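Lipoprotein (Mycoplasma mycoides subsp. capri, PDB 7ADK) is a mycoplasma lipoprotein of the DUF31 peptidase family, probably a serine-type protease of the PA clan that cleaves other proteins. Local coordinates at residues Ser334-Asn346 with Ser359-Asn371. Numbering follows the deposited sequence.
Sequences SYISAQLTQLRLN and SQTQPDKTTILSN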
ATOM      1  N   SER B 334      30.317 -18.146   2.031  1.00156.72           N
ATOM      2  CA  SER B 334      29.710 -18.995   3.070  1.00156.72           C
ATOM      3  C   SER B 334      30.724 -19.465   4.116  1.00156.72           C
ATOM      4  O   SER B 334      30.377 -19.553   5.291  1.00156.72           O
ATOM      5  CB  SER B 334      29.008 -20.212   2.465  1.00156.72           C
ATOM      6  OG  SER B 334      27.976 -19.792   1.600  1.00156.72           O
ATOM      7  N   TYR B 335      31.985 -19.678   3.737  1.00153.51           N
ATOM      8  CA  TYR B 335      33.071 -19.863   4.696  1.00153.51           C
ATOM      9  C   TYR B 335      33.479 -18.577   5.408  1.00153.51           C
ATOM     10  O   TYR B 335      33.382 -18.533   6.630  1.00153.51           O
ATOM     11  CB  TYR B 335      34.300 -20.525   4.058  1.00153.51           C
ATOM     12  CG  TYR B 335      34.165 -22.000   3.761  1.00153.51           C
ATOM     13  CD1 TYR B 335      33.644 -22.868   4.736  1.00153.51           C
ATOM     14  CD2 TYR B 335      34.615 -22.523   2.534  1.00153.51           C
ATOM     15  CE1 TYR B 335      33.527 -24.237   4.473  1.00153.51           C
ATOM     16  CE2 TYR B 335      34.548 -23.905   2.286  1.00153.51           C
ATOM     17  CZ  TYR B 335      33.999 -24.762   3.257  1.00153.51           C
ATOM     18  OH  TYR B 335      33.941 -26.090   3.021  1.00153.51           O
ATOM     19  N   ILE B 336      33.964 -17.538   4.720  1.00156.36           N
ATOM     20  CA  ILE B 336      34.588 -16.395   5.417  1.00156.36           C
ATOM     21  C   ILE B 336      33.607 -15.636   6.336  1.00156.36           C
ATOM     22  O   ILE B 336      34.007 -15.161   7.395  1.00156.36           O
ATOM     23  CB  ILE B 336      35.388 -15.489   4.445  1.00156.36           C
ATOM     24  CG1 ILE B 336      36.262 -14.423   5.141  1.00156.36           C
ATOM     25  CG2 ILE B 336      34.496 -14.787   3.431  1.00156.36           C
ATOM     26  CD1 ILE B 336      37.330 -15.003   6.062  1.00156.36           C
ATOM     27  N   SER B 337      32.309 -15.615   6.026  1.00155.37           N
ATOM     28  CA  SER B 337      31.283 -15.075   6.933  1.00155.37           C
ATOM     29  C   SER B 337      31.138 -15.917   8.213  1.00155.37           C
ATOM     30  O   SER B 337      31.168 -15.377   9.319  1.00155.37           O
ATOM     31  CB  SER B 337      29.938 -14.949   6.208  1.00155.37           C
ATOM     32  OG  SER B 337      29.493 -16.186   5.690  1.00155.37           O
ATOM     33  N   ALA B 338      31.046 -17.244   8.088  1.00152.72           N
ATOM     34  CA  ALA B 338      30.957 -18.158   9.224  1.00152.72           C
ATOM     35  C   ALA B 338      32.231 -18.118  10.085  1.00152.72           C
ATOM     36  O   ALA B 338      32.159 -18.031  11.309  1.00152.72           O
ATOM     37  CB  ALA B 338      30.662 -19.558   8.693  1.00152.72           C
ATOM     38  N   GLN B 339      33.400 -18.080   9.444  1.00152.79           N
ATOM     39  CA  GLN B 339      34.702 -17.858  10.081  1.00152.79           C
ATOM     40  C   GLN B 339      34.740 -16.548  10.894  1.00152.79           C
ATOM     41  O   GLN B 339      35.217 -16.570  12.024  1.00152.79           O
ATOM     42  CB  GLN B 339      35.806 -17.848   9.017  1.00152.79           C
ATOM     43  CG  GLN B 339      36.063 -19.199   8.327  1.00152.79           C
ATOM     44  CD  GLN B 339      37.056 -20.097   9.054  1.00152.79           C
ATOM     45  OE1 GLN B 339      37.348 -19.961  10.232  1.00152.79           O
ATOM     46  NE2 GLN B 339      37.623 -21.051   8.376  1.00152.79           N
ATOM     47  N   LEU B 340      34.190 -15.430  10.401  1.00151.09           N
ATOM     48  CA  LEU B 340      34.180 -14.170  11.156  1.00151.09           C
ATOM     49  C   LEU B 340      33.338 -14.235  12.448  1.00151.09           C
ATOM     50  O   LEU B 340      33.619 -13.511  13.404  1.00151.09           O
ATOM     51  CB  LEU B 340      33.771 -13.024  10.219  1.00151.09           C
ATOM     52  CG  LEU B 340      33.784 -11.621  10.855  1.00151.09           C
ATOM     53  CD1 LEU B 340      35.123 -11.244  11.469  1.00151.09           C
ATOM     54  CD2 LEU B 340      33.435 -10.574   9.810  1.00151.09           C
ATOM     55  N   THR B 341      32.344 -15.123  12.544  1.00149.44           N
ATOM     56  CA  THR B 341      31.703 -15.402  13.844  1.00149.44           C
ATOM     57  C   THR B 341      32.691 -16.079  14.801  1.00149.44           C
ATOM     58  O   THR B 341      32.917 -15.607  15.912  1.00149.44           O
ATOM     59  CB  THR B 341      30.386 -16.196  13.729  1.00149.44           C
ATOM     60  OG1 THR B 341      30.592 -17.558  13.460  1.00149.44           O
ATOM     61  CG2 THR B 341      29.433 -15.665  12.671  1.00149.44           C
ATOM     62  N   GLN B 342      33.363 -17.144  14.359  1.00146.81           N
ATOM     63  CA  GLN B 342      34.287 -17.916  15.192  1.00146.81           C
ATOM     64  C   GLN B 342      35.569 -17.125  15.540  1.00146.81           C
ATOM     65  O   GLN B 342      36.079 -17.261  16.648  1.00146.81           O
ATOM     66  CB  GLN B 342      34.559 -19.274  14.518  1.00146.81           C
ATOM     67  CG  GLN B 342      33.296 -20.158  14.539  1.00146.81           C
ATOM     68  CD  GLN B 342      33.386 -21.446  13.732  1.00146.81           C
ATOM     69  OE1 GLN B 342      34.020 -21.546  12.702  1.00146.81           O
ATOM     70  NE2 GLN B 342      32.743 -22.497  14.159  1.00146.81           N
ATOM     71  N   LEU B 343      36.031 -16.228  14.664  1.00147.47           N
ATOM     72  CA  LEU B 343      37.134 -15.289  14.869  1.00147.47           C
ATOM     73  C   LEU B 343      36.853 -14.374  16.067  1.00147.47           C
ATOM     74  O   LEU B 343      37.663 -14.294  16.987  1.00147.47           O
ATOM     75  CB  LEU B 343      37.346 -14.513  13.552  1.00147.47           C
ATOM     76  CG  LEU B 343      38.565 -13.568  13.482  1.00147.47           C
ATOM     77  CD1 LEU B 343      38.945 -13.333  12.027  1.00147.47           C
ATOM     78  CD2 LEU B 343      38.311 -12.201  14.099  1.00147.47           C
ATOM     79  N   ARG B 344      35.674 -13.746  16.107  1.00148.83           N
ATOM     80  CA  ARG B 344      35.231 -12.898  17.223  1.00148.83           C
ATOM     81  C   ARG B 344      34.942 -13.697  18.490  1.00148.83           C
ATOM     82  O   ARG B 344      35.318 -13.260  19.576  1.00148.83           O
ATOM     83  CB  ARG B 344      34.015 -12.081  16.781  1.00148.83           C
ATOM     84  CG  ARG B 344      34.431 -10.970  15.813  1.00148.83           C
ATOM     85  CD  ARG B 344      33.235 -10.185  15.291  1.00148.83           C
ATOM     86  NE  ARG B 344      32.402 -10.994  14.397  1.00148.83           N
ATOM     87  CZ  ARG B 344      31.207 -10.691  13.949  1.00148.83           C
ATOM     88  NH1 ARG B 344      30.576 -11.507  13.173  1.00148.83           N
ATOM     89  NH2 ARG B 344      30.611  -9.588  14.257  1.00148.83           N
ATOM     90  N   LEU B 345      34.336 -14.879  18.391  1.00144.54           N
ATOM     91  CA  LEU B 345      34.104 -15.742  19.556  1.00144.54           C
ATOM     92  C   LEU B 345      35.413 -16.216  20.220  1.00144.54           C
ATOM     93  O   LEU B 345      35.433 -16.408  21.432  1.00144.54           O
ATOM     94  CB  LEU B 345      33.217 -16.930  19.167  1.00144.54           C
ATOM     95  CG  LEU B 345      31.761 -16.593  18.802  1.00144.54           C
ATOM     96  CD1 LEU B 345      31.113 -17.789  18.120  1.00144.54           C
ATOM     97  CD2 LEU B 345      30.940 -16.227  20.020  1.00144.54           C
ATOM     98  N   ASN B 346      36.516 -16.330  19.470  1.00142.11           N
ATOM     99  CA  ASN B 346      37.856 -16.625  19.992  1.00142.11           C
ATOM    100  C   ASN B 346      38.553 -15.432  20.705  1.00142.11           C
ATOM    101  O   ASN B 346      39.715 -15.574  21.084  1.00142.11           O
ATOM    102  CB  ASN B 346      38.725 -17.228  18.859  1.00142.11           C
ATOM    103  CG  ASN B 346      38.297 -18.604  18.357  1.00142.11           C
ATOM    104  OD1 ASN B 346      37.650 -19.379  19.030  1.00142.11           O
ATOM    105  ND2 ASN B 346      38.693 -18.995  17.180  1.00142.11           N
ATOM    106  N   SER B 359      33.629 -27.074  16.542  1.00142.03           N
ATOM    107  CA  SER B 359      32.785 -26.306  15.607  1.00142.03           C
ATOM    108  C   SER B 359      33.590 -25.657  14.468  1.00142.03           C
ATOM    109  O   SER B 359      33.047 -25.383  13.406  1.00142.03           O
ATOM    110  CB  SER B 359      31.950 -25.262  16.356  1.00142.03           C
ATOM    111  OG  SER B 359      32.718 -24.136  16.741  1.00142.03           O
ATOM    112  N   GLN B 360      34.907 -25.493  14.615  1.00143.63           N
ATOM    113  CA  GLN B 360      35.820 -25.200  13.505  1.00143.63           C
ATOM    114  C   GLN B 360      36.125 -26.440  12.632  1.00143.63           C
ATOM    115  O   GLN B 360      37.010 -26.396  11.781  1.00143.63           O
ATOM    116  CB  GLN B 360      37.092 -24.505  14.020  1.00143.63           C
ATOM    117  CG  GLN B 360      36.853 -23.061  14.498  1.00143.63           C
ATOM    118  CD  GLN B 360      37.510 -22.064  13.544  1.00143.63           C
ATOM    119  OE1 GLN B 360      38.678 -21.726  13.673  1.00143.63           O
ATOM    120  NE2 GLN B 360      36.807 -21.589  12.546  1.00143.63           N
ATOM    121  N   THR B 361      35.361 -27.532  12.747  1.00147.26           N
ATOM    122  CA  THR B 361      35.208 -28.505  11.644  1.00147.26           C
ATOM    123  C   THR B 361      34.247 -28.016  10.555  1.00147.26           C
ATOM    124  O   THR B 361      34.184 -28.644   9.501  1.00147.26           O
ATOM    125  CB  THR B 361      34.749 -29.892  12.111  1.00147.26           C
ATOM    126  OG1 THR B 361      33.500 -29.825  12.755  1.00147.26           O
ATOM    127  CG2 THR B 361      35.777 -30.549  13.030  1.00147.26           C
ATOM    128  N   GLN B 362      33.544 -26.891  10.752  1.00151.24           N
ATOM    129  CA  GLN B 362      32.695 -26.296   9.718  1.00151.24           C
ATOM    130  C   GLN B 362      33.441 -25.950   8.410  1.00151.24           C
ATOM    131  O   GLN B 362      32.883 -26.271   7.359  1.00151.24           O
ATOM    132  CB  GLN B 362      31.797 -25.180  10.285  1.00151.24           C
ATOM    133  CG  GLN B 362      32.431 -23.822  10.627  1.00151.24           C
ATOM    134  CD  GLN B 362      32.650 -22.871   9.450  1.00151.24           C
ATOM    135  OE1 GLN B 362      32.317 -23.124   8.303  1.00151.24           O
ATOM    136  NE2 GLN B 362      33.262 -21.741   9.690  1.00151.24           N
ATOM    137  N   PRO B 363      34.707 -25.460   8.392  1.00151.57           N
ATOM    138  CA  PRO B 363      35.515 -25.500   7.177  1.00151.57           C
ATOM    139  C   PRO B 363      35.859 -26.934   6.755  1.00151.57           C
ATOM    140  O   PRO B 363      35.584 -27.339   5.634  1.00151.57           O
ATOM    141  CB  PRO B 363      36.760 -24.652   7.452  1.00151.57           C
ATOM    142  CG  PRO B 363      36.899 -24.701   8.967  1.00151.57           C
ATOM    143  CD  PRO B 363      35.447 -24.744   9.423  1.00151.57           C
ATOM    144  N   ASP B 364      36.452 -27.737   7.633  1.00152.94           N
ATOM    145  CA  ASP B 364      37.163 -28.947   7.210  1.00152.94           C
ATOM    146  C   ASP B 364      36.258 -30.097   6.759  1.00152.94           C
ATOM    147  O   ASP B 364      36.417 -30.560   5.630  1.00152.94           O
ATOM    148  CB  ASP B 364      38.176 -29.393   8.272  1.00152.94           C
ATOM    149  CG  ASP B 364      39.372 -28.449   8.423  1.00152.94           C
ATOM    150  OD1 ASP B 364      39.376 -27.340   7.855  1.00152.94           O
ATOM    151  OD2 ASP B 364      40.339 -28.828   9.112  1.00152.94           O
ATOM    152  N   LYS B 365      35.269 -30.540   7.548  1.00150.52           N
ATOM    153  CA  LYS B 365      34.434 -31.694   7.150  1.00150.52           C
ATOM    154  C   LYS B 365      33.493 -31.384   5.978  1.00150.52           C
ATOM    155  O   LYS B 365      33.018 -32.296   5.307  1.00150.52           O
ATOM    156  CB  LYS B 365      33.733 -32.335   8.363  1.00150.52           C
ATOM    157  CG  LYS B 365      32.422 -31.689   8.853  1.00150.52           C
ATOM    158  CD  LYS B 365      31.174 -32.434   8.345  1.00150.52           C
ATOM    159  CE  LYS B 365      29.898 -31.811   8.925  1.00150.52           C
ATOM    160  NZ  LYS B 365      28.702 -32.628   8.622  1.00150.52           N
ATOM    161  N   THR B 366      33.261 -30.098   5.703  1.00152.62           N
ATOM    162  CA  THR B 366      32.517 -29.619   4.529  1.00152.62           C
ATOM    163  C   THR B 366      33.431 -29.286   3.339  1.00152.62           C
ATOM    164  O   THR B 366      32.945 -29.169   2.219  1.00152.62           O
ATOM    165  CB  THR B 366      31.639 -28.405   4.856  1.00152.62           C
ATOM    166  OG1 THR B 366      32.424 -27.252   4.953  1.00152.62           O
ATOM    167  CG2 THR B 366      30.844 -28.529   6.148  1.00152.62           C
ATOM    168  N   THR B 367      34.752 -29.159   3.519  1.00154.39           N
ATOM    169  CA  THR B 367      35.712 -28.927   2.421  1.00154.39           C
ATOM    170  C   THR B 367      35.737 -30.119   1.482  1.00154.39           C
ATOM    171  O   THR B 367      35.648 -29.933   0.276  1.00154.39           O
ATOM    172  CB  THR B 367      37.140 -28.626   2.904  1.00154.39           C
ATOM    173  OG1 THR B 367      37.176 -27.367   3.522  1.00154.39           O
ATOM    174  CG2 THR B 367      38.154 -28.542   1.778  1.00154.39           C
ATOM    175  N   ILE B 368      35.762 -31.343   2.009  1.00153.76           N
ATOM    176  CA  ILE B 368      35.675 -32.551   1.173  1.00153.76           C
ATOM    177  C   ILE B 368      34.355 -32.642   0.386  1.00153.76           C
ATOM    178  O   ILE B 368      34.365 -32.966  -0.798  1.00153.76           O
ATOM    179  CB  ILE B 368      35.949 -33.820   2.005  1.00153.76           C
ATOM    180  CG1 ILE B 368      35.021 -33.980   3.224  1.00153.76           C
ATOM    181  CG2 ILE B 368      37.419 -33.846   2.423  1.00153.76           C
ATOM    182  CD1 ILE B 368      35.033 -35.367   3.848  1.00153.76           C
ATOM    183  N   LEU B 369      33.219 -32.286   0.985  1.00154.30           N
ATOM    184  CA  LEU B 369      31.919 -32.300   0.307  1.00154.30           C
ATOM    185  C   LEU B 369      31.839 -31.199  -0.758  1.00154.30           C
ATOM    186  O   LEU B 369      31.422 -31.433  -1.890  1.00154.30           O
ATOM    187  CB  LEU B 369      30.768 -32.164   1.322  1.00154.30           C
ATOM    188  CG  LEU B 369      30.740 -33.169   2.490  1.00154.30           C
ATOM    189  CD1 LEU B 369      29.499 -32.936   3.344  1.00154.30           C
ATOM    190  CD2 LEU B 369      30.740 -34.615   2.022  1.00154.30           C
ATOM    191  N   SER B 370      32.322 -30.003  -0.426  1.00156.46           N
ATOM    192  CA  SER B 370      32.401 -28.867  -1.345  1.00156.46           C
ATOM    193  C   SER B 370      33.511 -28.987  -2.399  1.00156.46           C
ATOM    194  O   SER B 370      33.575 -28.157  -3.287  1.00156.46           O
ATOM    195  CB  SER B 370      32.447 -27.543  -0.583  1.00156.46           C
ATOM    196  OG  SER B 370      33.609 -27.424   0.189  1.00156.46           O
ATOM    197  N   ASN B 371      34.345 -30.023  -2.371  1.00156.17           N
ATOM    198  CA  ASN B 371      35.280 -30.385  -3.437  1.00156.17           C
ATOM    199  C   ASN B 371      34.847 -31.632  -4.231  1.00156.17           C
ATOM    200  O   ASN B 371      34.938 -31.612  -5.457  1.00156.17           O
ATOM    201  CB  ASN B 371      36.710 -30.469  -2.890  1.00156.17           C
ATOM    202  CG  ASN B 371      37.318 -29.084  -2.754  1.00156.17           C
ATOM    203  OD1 ASN B 371      37.925 -28.552  -3.668  1.00156.17           O
ATOM    204  ND2 ASN B 371      37.137 -28.429  -1.646  1.00156.17           N
TER
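Tyr335 and Gln342 of helix 334-345 meet helix 361-371 and the residues leading into it across an antiparallel pairing: the two axes approach to 10.5 Å at an angle of 156°. Register runs from Tyr335 opposite Pro363 (CA to CA 6.6 Å) to Gln342 opposite Gln360. The chain of Gln342, extended beyond CG, carries its amide across to the residues that lead into helix 361-371. Its OE1 accepts from Gln360 NE2 at 2.8 Å and from Gln362 NE2 at 3.1 Å, the two donors arriving from opposite faces of the carbonyl plane, while its NE2 donates to Ser359 O. Gln360, bent at chi2 (-111°), turns the same NE2 to Gln339 OE1 at 2.9 Å, and the two amides stand nearly perpendicular, 84° apart. Gln360 thus spends one amide hydrogen on Gln339 and the other on Gln342. The pair forms a helical hairpin: helices 329-345 and 361-375, joined by a loop, are part of the DUF31 peptidase sequence, and the centre of the contact lies about 47 Å from the centre of the chain. Knobs-into-holes packing supplements the polar contacts, with Gln362 seated among Tyr335, Ala338, Gln339 and Gln342; its NE2 lies 3.5 Å from Ala338 CB. Tyr335 is a second knob, set from the other helix among Pro363, Thr366, Thr367 and Ser370. Its hydroxyl donates to Thr366 OG1 at 2.7 Å, and that oxygen lies at the ring edge, in plane. Thr366 OG1 in turn donates to Gln362 O, nearly along the C=O axis, which fixes the acceptor that Tyr335 uses. Gln339 NE2 packs against CB and CG of Pro363. At the loop end, Arg356 ties in both segments, its NH1 bonding Asn346 OD1 and its carbonyl oxygen accepting from Ser359 OG.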